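Local coordinates for protein glycosyltransferase Gtf1 (Streptococcus pneumoniae, PDB 4PQG) that belongs to the GT-B clan of glycosyltransferases, with two parallel-sheet domains and an added antiparallel beta-sheet domain, and is modelled with uridine-5'-diphosphate, at residues V70-N75 with T153-E158; A349-H354 with A379-E384. All coordinates share one frame; numbering follows the deposited sequence.

Interaction 1 (V70-N75 with T153-E158); sequences VIWLYN and TRYCSE
The extended antiparallel beta-sheet domain meets the edge of a parallel-sheet domain at Trp-72 and Tyr-155. Trp-72 ends strand 70-72, an outermost strand of the seven-stranded parallel sheet. Tyr-155 lies near the start of strand 154-163. The contact is apolar and both residues are buried. CZ3 of Trp-72 lies 3.6 Å from CE1 of Tyr-155, and CH2 of Trp-72 is 4.1 Å from the same CE1. The tyrosine carbon sits at the rim of the indole, near its plane. The two ring planes are nearly perpendicular, at 88°. The centroids of the six-membered indole ring and the phenol ring are 6.0 Å apart, and their approach is oblique. CG of Trp-72 is anti to the backbone N (chi1 179°), and with chi2 at 36° the benzo edge meets the tyrosine. One indole face is covered within its own segment, toward the rim, by CB of Tyr-74 and the backbone N of Asn-75. The other end of the indole is held by a hydrogen bond from NE1 to the O of Asp-49, which probably limits its rotation. Trp-72 also packs on Ile-56 of helix 56-63. Tyr-155 touches Tyr-149 of strand 143-150 and makes backbone hydrogen bonds with Tyr-149 and with Tyr-175 of strand 166-175, within the antiparallel sheet. Strand 42-47 flanks strand 70-72 through backbone bonds of Ile-71 with Phe-45 and Phe-47.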
loop_
_atom_site.group_PDB
_atom_site.type_symbol
_atom_site.label_atom_id
_atom_site.label_comp_id
_atom_site.label_asym_id
_atom_site.label_seq_id
_atom_site.Cartn_x
_atom_site.Cartn_y
_atom_site.Cartn_z
ATOM N N VAL A 70 -8.062 -5.130 -11.997
ATOM C CA VAL A 70 -6.600 -5.086 -11.889
ATOM C C VAL A 70 -5.901 -5.076 -13.245
ATOM O O VAL A 70 -6.165 -5.940 -14.080
ATOM C CB VAL A 70 -6.068 -6.251 -11.027
ATOM C CG1 VAL A 70 -4.538 -6.293 -11.035
ATOM C CG2 VAL A 70 -6.600 -6.119 -9.607
ATOM N N ILE A 71 -5.025 -4.090 -13.453
ATOM C CA ILE A 71 -4.091 -4.087 -14.592
ATOM C C ILE A 71 -2.645 -4.087 -14.079
ATOM O O ILE A 71 -2.278 -3.266 -13.227
ATOM C CB ILE A 71 -4.300 -2.871 -15.519
ATOM C CG1 ILE A 71 -5.630 -3.016 -16.274
ATOM C CG2 ILE A 71 -3.154 -2.777 -16.528
ATOM C CD1 ILE A 71 -6.052 -1.811 -17.094
ATOM N N TRP A 72 -1.853 -5.039 -14.559
ATOM C CA TRP A 72 -0.424 -5.061 -14.304
ATOM C C TRP A 72 0.237 -4.701 -15.591
ATOM O O TRP A 72 -0.031 -5.321 -16.628
ATOM C CB TRP A 72 0.036 -6.428 -13.786
ATOM C CG TRP A 72 1.534 -6.516 -13.523
ATOM C CD1 TRP A 72 2.381 -5.522 -13.025
ATOM C CD2 TRP A 72 2.408 -7.670 -13.755
ATOM N NE1 TRP A 72 3.673 -5.973 -12.941
ATOM C CE2 TRP A 72 3.757 -7.253 -13.356
ATOM C CE3 TRP A 72 2.216 -8.956 -14.242
ATOM C CZ2 TRP A 72 4.844 -8.107 -13.440
ATOM C CZ3 TRP A 72 3.322 -9.809 -14.313
ATOM C CH2 TRP A 72 4.606 -9.385 -13.942
ATOM N N LEU A 73 1.053 -3.647 -15.558
ATOM C CA LEU A 73 1.713 -3.131 -16.760
ATOM C C LEU A 73 2.280 -4.231 -17.688
ATOM O O LEU A 73 2.020 -4.236 -18.906
ATOM C CB LEU A 73 2.811 -2.127 -16.368
ATOM C CG LEU A 73 3.832 -1.678 -17.430
ATOM C CD1 LEU A 73 3.171 -0.836 -18.525
ATOM C CD2 LEU A 73 4.988 -0.910 -16.792
ATOM N N TYR A 74 3.047 -5.158 -17.123
ATOM C CA TYR A 74 3.816 -6.120 -17.938
ATOM C C TYR A 74 2.932 -7.218 -18.559
ATOM O O TYR A 74 3.231 -7.755 -19.615
ATOM C CB TYR A 74 4.979 -6.699 -17.116
ATOM C CG TYR A 74 5.982 -5.625 -16.733
ATOM C CD1 TYR A 74 7.039 -5.308 -17.587
ATOM C CD2 TYR A 74 5.849 -4.905 -15.528
ATOM C CE1 TYR A 74 7.955 -4.319 -17.257
ATOM C CE2 TYR A 74 6.752 -3.914 -15.182
ATOM C CZ TYR A 74 7.793 -3.617 -16.062
ATOM O OH TYR A 74 8.688 -2.631 -15.780
ATOM N N ASN A 75 1.837 -7.526 -17.881
ATOM C CA ASN A 75 0.841 -8.518 -18.321
ATOM C C ASN A 75 -0.111 -7.980 -19.407
ATOM O O ASN A 75 -0.659 -8.753 -20.213
ATOM C CB ASN A 75 0.018 -8.945 -17.082
ATOM C CG ASN A 75 -1.201 -9.765 -17.438
ATOM O OD1 ASN A 75 -2.325 -9.273 -17.376
ATOM N ND2 ASN A 75 -0.980 -11.010 -17.854
ATOM N N THR A 153 -1.097 -20.541 -16.308
ATOM C CA THR A 153 -0.046 -21.032 -17.201
ATOM C C THR A 153 1.191 -20.166 -16.960
ATOM O O THR A 153 1.130 -19.206 -16.188
ATOM C CB THR A 153 -0.475 -21.001 -18.685
ATOM O OG1 THR A 153 0.492 -21.699 -19.477
ATOM C CG2 THR A 153 -0.635 -19.568 -19.196
ATOM N N ARG A 154 2.306 -20.496 -17.609
ATOM C CA ARG A 154 3.505 -19.653 -17.520
ATOM C C ARG A 154 3.293 -18.320 -18.216
ATOM O O ARG A 154 3.031 -18.277 -19.407
ATOM C CB ARG A 154 4.722 -20.357 -18.113
ATOM C CG ARG A 154 5.951 -19.452 -18.187
ATOM C CD ARG A 154 7.126 -20.204 -18.771
ATOM N NE ARG A 154 6.941 -20.492 -20.189
ATOM C CZ ARG A 154 7.818 -21.172 -20.918
ATOM N NH1 ARG A 154 8.936 -21.626 -20.342
ATOM N NH2 ARG A 154 7.595 -21.379 -22.224
ATOM N N TYR A 155 3.425 -17.229 -17.463
ATOM C CA TYR A 155 3.286 -15.905 -18.029
ATOM C C TYR A 155 4.619 -15.153 -18.267
ATOM O O TYR A 155 4.646 -14.219 -19.052
ATOM C CB TYR A 155 2.314 -15.056 -17.192
ATOM C CG TYR A 155 2.753 -14.764 -15.756
ATOM C CD1 TYR A 155 3.588 -13.673 -15.449
ATOM C CD2 TYR A 155 2.288 -15.543 -14.707
ATOM C CE1 TYR A 155 3.952 -13.392 -14.134
ATOM C CE2 TYR A 155 2.652 -15.281 -13.391
ATOM C CZ TYR A 155 3.479 -14.210 -13.108
ATOM O OH TYR A 155 3.798 -13.982 -11.791
ATOM N N CYS A 156 5.693 -15.570 -17.594
ATOM C CA CYS A 156 7.009 -14.928 -17.708
ATOM C C CYS A 156 8.145 -15.946 -17.531
ATOM O O CYS A 156 8.040 -16.873 -16.697
ATOM C CB CYS A 156 7.130 -13.798 -16.656
ATOM S SG CYS A 156 8.752 -13.001 -16.547
ATOM N N SER A 157 9.217 -15.781 -18.317
ATOM C CA SER A 157 10.503 -16.449 -18.065
ATOM C C SER A 157 11.634 -15.428 -17.909
ATOM O O SER A 157 11.664 -14.404 -18.595
ATOM C CB SER A 157 10.882 -17.416 -19.181
ATOM O OG SER A 157 10.031 -18.534 -19.206
ATOM N N GLU A 158 12.540 -15.717 -16.989
ATOM C CA GLU A 158 13.768 -14.976 -16.827
ATOM C C GLU A 158 14.935 -15.869 -17.200
ATOM O O GLU A 158 14.996 -17.026 -16.782
ATOM C CB GLU A 158 13.947 -14.504 -15.385
ATOM C CG GLU A 158 12.982 -13.417 -14.955
ATOM C CD GLU A 158 13.211 -12.993 -13.523
ATOM O OE1 GLU A 158 13.374 -13.873 -12.653
ATOM O OE2 GLU A 158 13.218 -11.772 -13.269
#

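Interaction 2 (A349-H354 with A379-E384); sequences AVIEAH and ANHQAE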
loop_
_atom_site.group_PDB
_atom_site.type_symbol
_atom_site.label_atom_id
_atom_site.label_comp_id
_atom_site.label_asym_id
_atom_site.label_seq_id
_atom_site.Cartn_x
_atom_site.Cartn_y
_atom_site.Cartn_z
ATOM N N ALA A 349 6.270 4.404 26.558
ATOM C CA ALA A 349 5.156 4.997 27.283
ATOM C C ALA A 349 4.320 3.926 27.980
ATOM O O ALA A 349 3.936 4.093 29.153
ATOM C CB ALA A 349 4.290 5.825 26.347
ATOM N N VAL A 350 4.057 2.831 27.269
ATOM C CA VAL A 350 3.269 1.725 27.811
ATOM C C VAL A 350 4.008 1.030 28.961
ATOM O O VAL A 350 3.395 0.743 29.982
ATOM C CB VAL A 350 2.794 0.735 26.715
ATOM C CG1 VAL A 350 2.100 -0.483 27.316
ATOM C CG2 VAL A 350 1.839 1.445 25.768
ATOM N N ILE A 351 5.311 0.793 28.803
ATOM C CA ILE A 351 6.156 0.270 29.892
ATOM C C ILE A 351 6.023 1.118 31.161
ATOM O O ILE A 351 5.920 0.580 32.266
ATOM C CB ILE A 351 7.648 0.160 29.476
ATOM C CG1 ILE A 351 7.817 -0.894 28.379
ATOM C CG2 ILE A 351 8.552 -0.165 30.675
ATOM C CD1 ILE A 351 9.119 -0.741 27.612
ATOM N N GLU A 352 6.005 2.434 30.981
ATOM C CA GLU A 352 5.925 3.385 32.077
ATOM C C GLU A 352 4.537 3.377 32.721
ATOM O O GLU A 352 4.421 3.283 33.948
ATOM C CB GLU A 352 6.315 4.780 31.574
ATOM C CG GLU A 352 6.352 5.887 32.614
ATOM C CD GLU A 352 7.517 5.774 33.595
ATOM O OE1 GLU A 352 8.527 5.095 33.288
ATOM O OE2 GLU A 352 7.411 6.388 34.680
ATOM N N ALA A 353 3.492 3.450 31.898
ATOM C CA ALA A 353 2.119 3.444 32.395
ATOM C C ALA A 353 1.799 2.148 33.130
ATOM O O ALA A 353 0.997 2.137 34.072
ATOM C CB ALA A 353 1.128 3.679 31.263
ATOM N N HIS A 354 2.442 1.065 32.700
ATOM C CA HIS A 354 2.252 -0.264 33.276
ATOM C C HIS A 354 2.647 -0.335 34.741
ATOM O O HIS A 354 2.201 -1.222 35.467
ATOM C CB HIS A 354 3.045 -1.268 32.453
ATOM C CG HIS A 354 2.920 -2.687 32.921
ATOM N ND1 HIS A 354 3.814 -3.254 33.743
ATOM C CD2 HIS A 354 1.971 -3.659 32.641
ATOM C CE1 HIS A 354 3.453 -4.525 33.984
ATOM N NE2 HIS A 354 2.326 -4.771 33.308
ATOM N N ALA A 379 12.327 -6.672 25.025
ATOM C CA ALA A 379 13.232 -7.591 25.720
ATOM C C ALA A 379 13.909 -6.903 26.903
ATOM O O ALA A 379 13.887 -7.433 28.016
ATOM C CB ALA A 379 14.279 -8.156 24.774
ATOM N N ASN A 380 14.491 -5.729 26.652
ATOM C CA ASN A 380 15.212 -4.948 27.663
ATOM C C ASN A 380 14.404 -4.608 28.908
ATOM O O ASN A 380 14.982 -4.408 29.986
ATOM C CB ASN A 380 15.773 -3.650 27.066
ATOM C CG ASN A 380 16.950 -3.891 26.136
ATOM O OD1 ASN A 380 17.502 -4.989 26.094
ATOM N ND2 ASN A 380 17.339 -2.858 25.378
ATOM N N HIS A 381 13.080 -4.523 28.755
ATOM C CA HIS A 381 12.194 -4.215 29.876
ATOM C C HIS A 381 11.391 -5.409 30.344
ATOM O O HIS A 381 10.503 -5.274 31.185
ATOM C CB HIS A 381 11.305 -3.009 29.545
ATOM C CG HIS A 381 12.070 -1.696 29.453
ATOM N ND1 HIS A 381 12.720 -1.305 28.332
ATOM C CD2 HIS A 381 12.285 -0.695 30.395
ATOM C CE1 HIS A 381 13.314 -0.117 28.549
ATOM N NE2 HIS A 381 13.044 0.257 29.807
ATOM N N GLN A 382 11.720 -6.592 29.818
ATOM C CA GLN A 382 10.980 -7.834 30.095
ATOM C C GLN A 382 9.464 -7.660 29.935
ATOM O O GLN A 382 8.665 -8.121 30.759
ATOM C CB GLN A 382 11.357 -8.416 31.473
ATOM C CG GLN A 382 12.773 -8.988 31.517
ATOM C CD GLN A 382 13.328 -9.162 32.932
ATOM O OE1 GLN A 382 12.645 -9.654 33.844
ATOM N NE2 GLN A 382 14.589 -8.784 33.110
ATOM N N ALA A 383 9.074 -7.001 28.850
ATOM C CA ALA A 383 7.683 -6.642 28.642
ATOM C C ALA A 383 6.942 -7.599 27.700
ATOM O O ALA A 383 5.790 -7.354 27.341
ATOM C CB ALA A 383 7.591 -5.197 28.157
ATOM N N GLU A 384 7.592 -8.700 27.331
ATOM C CA GLU A 384 7.014 -9.689 26.403
ATOM C C GLU A 384 5.597 -10.164 26.729
ATOM O O GLU A 384 4.834 -10.479 25.828
ATOM C CB GLU A 384 7.925 -10.919 26.254
ATOM C CG GLU A 384 9.286 -10.631 25.638
ATOM C CD GLU A 384 10.375 -10.473 26.681
ATOM O OE1 GLU A 384 10.073 -10.039 27.808
ATOM O OE2 GLU A 384 11.542 -10.785 26.376
#
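The CD1 methyl of Ile-351 lies over one face of the His-381 imidazole. The two side chains cross at about a right angle. CD1 of Ile-351 is 4.0 Å from the centroid of the His-381 ring and 29° off the ring normal, a CH-pi contact. Its closest ring atom is CG of His-381, at 3.6 Å. The same methyl also touches CB of His-381, at 3.7 Å. The other branch of the isoleucine shares the work: CG2 of Ile-351 reaches CD2 of His-381 at 3.8 Å. CG1 is anti to the carbonyl carbon (chi1 -66°) and CG2 is anti to the backbone N, and with this spread both branches meet the histidine. CG1 of Ile-351 also packs more loosely on CB of Ala-383, at 4.3 Å. The histidine is fixed from its polar side by a hydrogen bond between ND1 and the O of Ile-377, in the last turn of helix 371-380. This probably steadies the ring against the isoleucine.

The partner segment holds the last residues of helix 371-380 and the turn that follows. Gln-382, with positive phi, is the C-prime residue of a Schellman motif. Its N bonds to the O of Ala-379, and the N of Ala-383 bonds to the O of Ile-378. In this turn both His-381 and Ala-383 meet Ile-351. His-381 is exposed, whereas Ala-383 is buried. Ile-351 also packs on Ile-377 of helix 371-380 and on Ile-387 of strand 387-391. Helix 458-474 touches Ala-349, Glu-352 and Ala-353 of helix 343-353.

In the fold
Interaction 1 and interaction 2 lie on opposite sides of the chain's centre, with their own centres about 47 Å apart and their nearest atoms about 37 Å apart. They share no helix or strand. Interaction 1 is buried and joins two different sheets, parallel and antiparallel. Interaction 2 is partly buried and stays within the region of the six-stranded parallel sheet, joining helix 343-353 to the turn that follows helix 371-380. Both are apolar and rest on an aromatic side chain. In 349-354 with 379-384 an aliphatic chain covers a ring face, whereas in 70-75 with 153-158 two rings meet obliquely. In each, a ring nitrogen is tied to a backbone carbonyl outside the contact.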